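Local coordinates for malonyl CoA-acyl carrier protein transacylase (Burkholderia pseudomallei, PDB 3G87) that probably transfers the malonyl group from malonyl-CoA to the phosphopantetheine thiol of holo acyl carrier protein, releasing free CoA, at residues Asn7-Pro12 with Ser81-Asp86; Glu171-Glu176 with Tyr186-Thr191. One frame throughout, in Å; residues are numbered along the deposited sequence.

Contact 1 (Asn7-Pro12 with Ser81-Asp86); sequences NTFMFP and SGETPD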
# COMPACT_ATOMS: atom_id res chain seq x y z
N ASN A 7 3.72 -17.56 9.01
CA ASN A 7 3.95 -16.12 9.25
C ASN A 7 3.82 -15.27 7.96
O ASN A 7 4.50 -15.53 6.97
CB ASN A 7 5.33 -16.00 9.84
CG ASN A 7 5.65 -14.61 10.39
OD1 ASN A 7 4.81 -13.69 10.49
ND2 ASN A 7 6.90 -14.46 10.81
N THR A 8 2.99 -14.27 8.02
CA THR A 8 2.84 -13.28 6.98
C THR A 8 3.53 -11.97 7.30
O THR A 8 3.21 -11.35 8.22
CB THR A 8 1.36 -12.97 6.67
OG1 THR A 8 0.70 -14.15 6.28
CG2 THR A 8 1.28 -12.04 5.59
N PHE A 9 4.50 -11.58 6.51
CA PHE A 9 5.07 -10.26 6.60
C PHE A 9 4.26 -9.30 5.74
O PHE A 9 3.94 -9.57 4.62
CB PHE A 9 6.56 -10.22 6.21
CG PHE A 9 7.53 -10.87 7.17
CD1 PHE A 9 7.14 -11.58 8.26
CD2 PHE A 9 8.87 -10.76 6.97
CE1 PHE A 9 8.03 -12.16 9.09
CE2 PHE A 9 9.77 -11.32 7.81
CZ PHE A 9 9.32 -12.04 8.89
N MET A 10 3.90 -8.18 6.32
CA MET A 10 3.07 -7.16 5.74
C MET A 10 3.63 -5.75 5.87
O MET A 10 4.18 -5.41 6.85
CB MET A 10 1.61 -7.29 6.20
CG MET A 10 1.26 -6.96 7.61
SD MET A 10 -0.38 -7.40 8.00
CE MET A 10 -0.52 -6.72 9.57
N PHE A 11 3.52 -4.98 4.82
CA PHE A 11 4.14 -3.67 4.68
C PHE A 11 3.14 -2.56 4.42
O PHE A 11 2.38 -2.66 3.56
CB PHE A 11 5.20 -3.71 3.60
CG PHE A 11 6.16 -4.83 3.75
CD1 PHE A 11 7.32 -4.68 4.45
CD2 PHE A 11 5.88 -6.06 3.21
CE1 PHE A 11 8.16 -5.69 4.58
CE2 PHE A 11 6.71 -7.08 3.37
CZ PHE A 11 7.87 -6.89 4.03
N PRO A 12 3.18 -1.52 5.24
CA PRO A 12 2.25 -0.42 5.13
C PRO A 12 2.48 0.50 3.94
O PRO A 12 3.50 0.53 3.37
CB PRO A 12 2.46 0.29 6.45
CG PRO A 12 3.73 0.02 6.84
CD PRO A 12 4.10 -1.29 6.34
N SER A 81 15.56 -11.43 14.44
CA SER A 81 14.58 -12.40 14.83
C SER A 81 14.90 -13.74 14.25
O SER A 81 14.54 -14.70 14.81
CB SER A 81 13.15 -11.95 14.46
OG SER A 81 12.75 -12.45 13.23
N GLY A 82 15.56 -13.78 13.12
CA GLY A 82 15.74 -15.00 12.38
C GLY A 82 14.58 -15.52 11.56
O GLY A 82 14.71 -16.49 10.90
N GLU A 83 13.43 -14.87 11.60
CA GLU A 83 12.24 -15.38 10.96
C GLU A 83 12.16 -15.17 9.49
O GLU A 83 12.67 -14.24 9.00
CB GLU A 83 11.03 -14.76 11.60
CG GLU A 83 11.06 -14.88 13.04
CD GLU A 83 9.86 -14.36 13.65
OE1 GLU A 83 9.24 -13.52 13.03
OE2 GLU A 83 9.53 -14.75 14.75
N THR A 84 11.50 -16.07 8.79
CA THR A 84 11.26 -15.94 7.37
C THR A 84 9.78 -16.00 7.13
O THR A 84 9.09 -16.74 7.75
CB THR A 84 11.81 -17.09 6.55
OG1 THR A 84 11.49 -18.31 7.17
CG2 THR A 84 13.22 -17.00 6.38
N PRO A 85 9.30 -15.22 6.20
CA PRO A 85 7.88 -15.20 5.93
C PRO A 85 7.41 -16.41 5.13
O PRO A 85 8.13 -16.90 4.36
CB PRO A 85 7.72 -13.91 5.14
CG PRO A 85 8.98 -13.67 4.59
CD PRO A 85 9.99 -14.17 5.49
N ASP A 86 6.20 -16.86 5.35
CA ASP A 86 5.59 -17.88 4.56
C ASP A 86 4.73 -17.21 3.54
O ASP A 86 4.35 -17.82 2.60
CB ASP A 86 4.69 -18.81 5.37
CG ASP A 86 5.42 -19.62 6.33
OD1 ASP A 86 5.31 -19.34 7.49
OD2 ASP A 86 6.09 -20.54 5.93
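One face of the F9 ring lies against the pyrrolidine of P85, whose CB sits 3.9 Å from the ring centroid and 19° off its normal, a CH-pi contact over the face but shifted toward the rim. At the ring's edge, in its plane, comes OD1 of N7, which is itself hydrogen-bonded to the hydroxyl of T272. The E83 carbonyl approaches the far end of the ring obliquely, its O 4.0 Å from F9 CZ. This is part of the alpha/beta core: strand 6-11 runs between strands 87-90 and 269-273 of a parallel sheet, and residues 81-86 carry the chain from the end of helix 59-81 into strand 87-90.

F9 takes chi1 -71°, which sets CG beside its own backbone N and brings the ring across P85, where CE2 also meets P85 CD at 3.7 Å. Y74 and L88 touch the same side chain, placing it between the sheet and the helix that precedes the loop. S81 closes helix 59-81 and G82, with positive phi, takes the chain out of it; S81 OG accepts from E83 N at 3.0 Å, an ST turn.

The N7 amide and the E83 carboxylate stand almost perpendicular, with ND2 3.4 Å from OE1; K77 makes only a long, weak ion pair with that carboxylate. N7 and D86 are joined by two bonds, one each way. The D86 amide N donates to N7 O at 2.7 Å, lying in the carbonyl plane, a backbone bond just before strand 87-90, where F9 then pairs with F87 and A89. The return bond uses the side chain: N7 N reaches D86 OD1 at 2.8 Å, nearly straight at 167°, on the anti lone pair of that oxygen.

Contact 2 (Glu171-Glu176 with Tyr186-Thr191); sequences EIARAE and YLRLNT
Y186 opens the strand segment and makes most of the contact, its ring standing beside residues 172-176. CA of E176 lies over the middle of one ring face, 3.5 Å from the centroid and almost straight above it, a CH-pi contact made by a backbone carbon. The E176 side chain then continues across the ring: CB is 3.6 Å from Y186 CE2, and the extended chain carries its carboxylate past the CD2-CE2 side of the ring, the carboxylate and ring planes 40° apart. A175 CB touches Y186 CE1 at 4.0 Å.

With CG anti to the backbone N (chi1 167°), the tyrosine reaches back along the helix, and its hydroxyl donates to the carbonyl O of I172 at 2.7 Å. The hydroxyl sits about 50° out of the carbonyl plane, and the same oxygen also takes a weak bond from A175 N within the helix. I172 CG2 packs 3.5 Å from that hydroxyl oxygen, so an apolar methyl flanks the polar end.

Helix 169-175 follows strand 162-168 and packs against the antiparallel sheet of the small subdomain, the ferredoxin-like part of the acyltransferase fold, where strand 185-188 is an outermost strand paired with 127-133. The axes of helix 171-175 and strand 186-188 come within 9.5 Å and run roughly antiparallel, and I172 reaches in from the helix to touch A128 and I165 of the sheet.

R188 is the next residue to touch the helix. Its chain bends at the second torsion, bringing the guanidinium alongside the helix: I172 CG2 lies over one face of the flat group, 4.0 Å from NE, while A173 CB approaches R188 NH1 obliquely at 4.0 Å.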
# COMPACT_ATOMS: atom_id res chain seq x y z
N GLU A 171 -16.40 15.96 -5.99
CA GLU A 171 -17.28 14.83 -5.68
C GLU A 171 -16.89 14.31 -4.35
O GLU A 171 -17.74 14.10 -3.46
CB GLU A 171 -17.19 13.74 -6.73
CG GLU A 171 -17.88 14.13 -8.04
CD GLU A 171 -18.15 12.97 -9.03
OE1 GLU A 171 -17.82 11.79 -8.76
OE2 GLU A 171 -18.71 13.26 -10.12
N ILE A 172 -15.59 14.15 -4.16
CA ILE A 172 -15.15 13.69 -2.87
C ILE A 172 -15.61 14.72 -1.81
O ILE A 172 -16.03 14.34 -0.71
CB ILE A 172 -13.63 13.43 -2.82
CG1 ILE A 172 -13.26 12.15 -3.63
CG2 ILE A 172 -13.17 13.36 -1.39
CD1 ILE A 172 -13.63 10.75 -3.00
N ALA A 173 -15.53 16.00 -2.12
CA ALA A 173 -15.95 17.08 -1.26
C ALA A 173 -17.44 17.00 -0.92
O ALA A 173 -17.82 17.02 0.21
CB ALA A 173 -15.62 18.37 -1.92
N ARG A 174 -18.28 16.84 -1.94
CA ARG A 174 -19.71 16.63 -1.72
C ARG A 174 -20.09 15.38 -0.98
O ARG A 174 -21.10 15.37 -0.39
CB ARG A 174 -20.50 16.75 -2.99
CG ARG A 174 -19.90 17.65 -3.91
CD ARG A 174 -20.79 18.54 -4.63
NE ARG A 174 -20.02 19.11 -5.72
CZ ARG A 174 -20.21 20.27 -6.33
NH1 ARG A 174 -21.18 21.09 -6.01
NH2 ARG A 174 -19.38 20.59 -7.29
N ALA A 175 -19.27 14.35 -1.01
CA ALA A 175 -19.52 13.13 -0.28
C ALA A 175 -19.53 13.31 1.20
O ALA A 175 -20.22 12.59 1.86
CB ALA A 175 -18.53 12.09 -0.65
N GLU A 176 -18.76 14.26 1.71
CA GLU A 176 -18.69 14.48 3.13
C GLU A 176 -20.02 14.50 3.80
O GLU A 176 -20.24 13.85 4.76
CB GLU A 176 -17.93 15.75 3.52
CG GLU A 176 -18.10 16.08 4.98
CD GLU A 176 -16.99 16.91 5.60
OE1 GLU A 176 -16.37 16.48 6.56
OE2 GLU A 176 -16.78 18.02 5.18
N TYR A 186 -16.60 9.97 8.01
CA TYR A 186 -15.89 10.35 6.81
C TYR A 186 -14.60 11.06 7.10
O TYR A 186 -14.55 11.91 7.90
CB TYR A 186 -16.80 11.20 5.93
CG TYR A 186 -16.20 11.97 4.78
CD1 TYR A 186 -16.45 11.60 3.48
CD2 TYR A 186 -15.47 13.08 4.99
CE1 TYR A 186 -15.98 12.30 2.45
CE2 TYR A 186 -14.98 13.78 3.97
CZ TYR A 186 -15.23 13.39 2.69
OH TYR A 186 -14.72 14.11 1.68
N LEU A 187 -13.55 10.70 6.41
CA LEU A 187 -12.28 11.39 6.55
C LEU A 187 -11.60 11.71 5.24
O LEU A 187 -11.19 10.86 4.56
CB LEU A 187 -11.37 10.63 7.50
CG LEU A 187 -10.00 11.15 7.92
CD1 LEU A 187 -9.99 12.53 8.55
CD2 LEU A 187 -9.21 10.13 8.74
N ARG A 188 -11.49 12.98 4.93
CA ARG A 188 -10.72 13.44 3.79
C ARG A 188 -9.26 13.13 3.96
O ARG A 188 -8.70 13.34 5.02
CB ARG A 188 -10.90 14.93 3.53
CG ARG A 188 -10.17 15.44 2.31
CD ARG A 188 -11.03 15.55 1.11
NE ARG A 188 -10.43 16.03 -0.12
CZ ARG A 188 -10.92 17.03 -0.83
NH1 ARG A 188 -11.98 17.67 -0.41
NH2 ARG A 188 -10.35 17.40 -1.94
N LEU A 189 -8.62 12.63 2.91
CA LEU A 189 -7.24 12.24 2.99
C LEU A 189 -6.40 13.24 2.29
O LEU A 189 -6.88 14.05 1.56
CB LEU A 189 -7.00 10.86 2.41
CG LEU A 189 -7.82 9.66 2.80
CD1 LEU A 189 -7.26 8.47 2.16
CD2 LEU A 189 -7.85 9.46 4.24
N ASN A 190 -5.10 13.16 2.51
CA ASN A 190 -4.18 14.03 1.82
C ASN A 190 -3.57 13.62 0.51
O ASN A 190 -2.64 12.87 0.48
CB ASN A 190 -3.10 14.46 2.74
CG ASN A 190 -3.33 15.80 3.19
OD1 ASN A 190 -2.86 16.74 2.60
ND2 ASN A 190 -4.09 15.92 4.26
N THR A 191 -4.09 14.16 -0.57
CA THR A 191 -3.68 13.83 -1.94
C THR A 191 -4.44 14.68 -2.94
O THR A 191 -5.58 15.09 -2.70
CB THR A 191 -3.83 12.28 -2.32
OG1 THR A 191 -4.06 12.13 -3.73
CG2 THR A 191 -4.96 11.59 -1.55

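How the contacts relate
From the N terminus, strand 6-11 enters the parallel sheet first. The chain then leaves it for a long, largely helical excursion, and contact 1 closes that loop of 68 residues just before strand 87-90, beside strand 6-11. Contact 2 opens only afterwards, in the other sheet: helix 169-175 turns back through nine residues to strand 185-188, closing a short loop. The two are therefore in series, neither nested nor crossed. They lie on opposite sides of the chain's centre, their centres 34 Å apart and their nearest atoms about 13 Å apart, without touching. One belongs to the alpha/beta core, the other to the antiparallel subdomain.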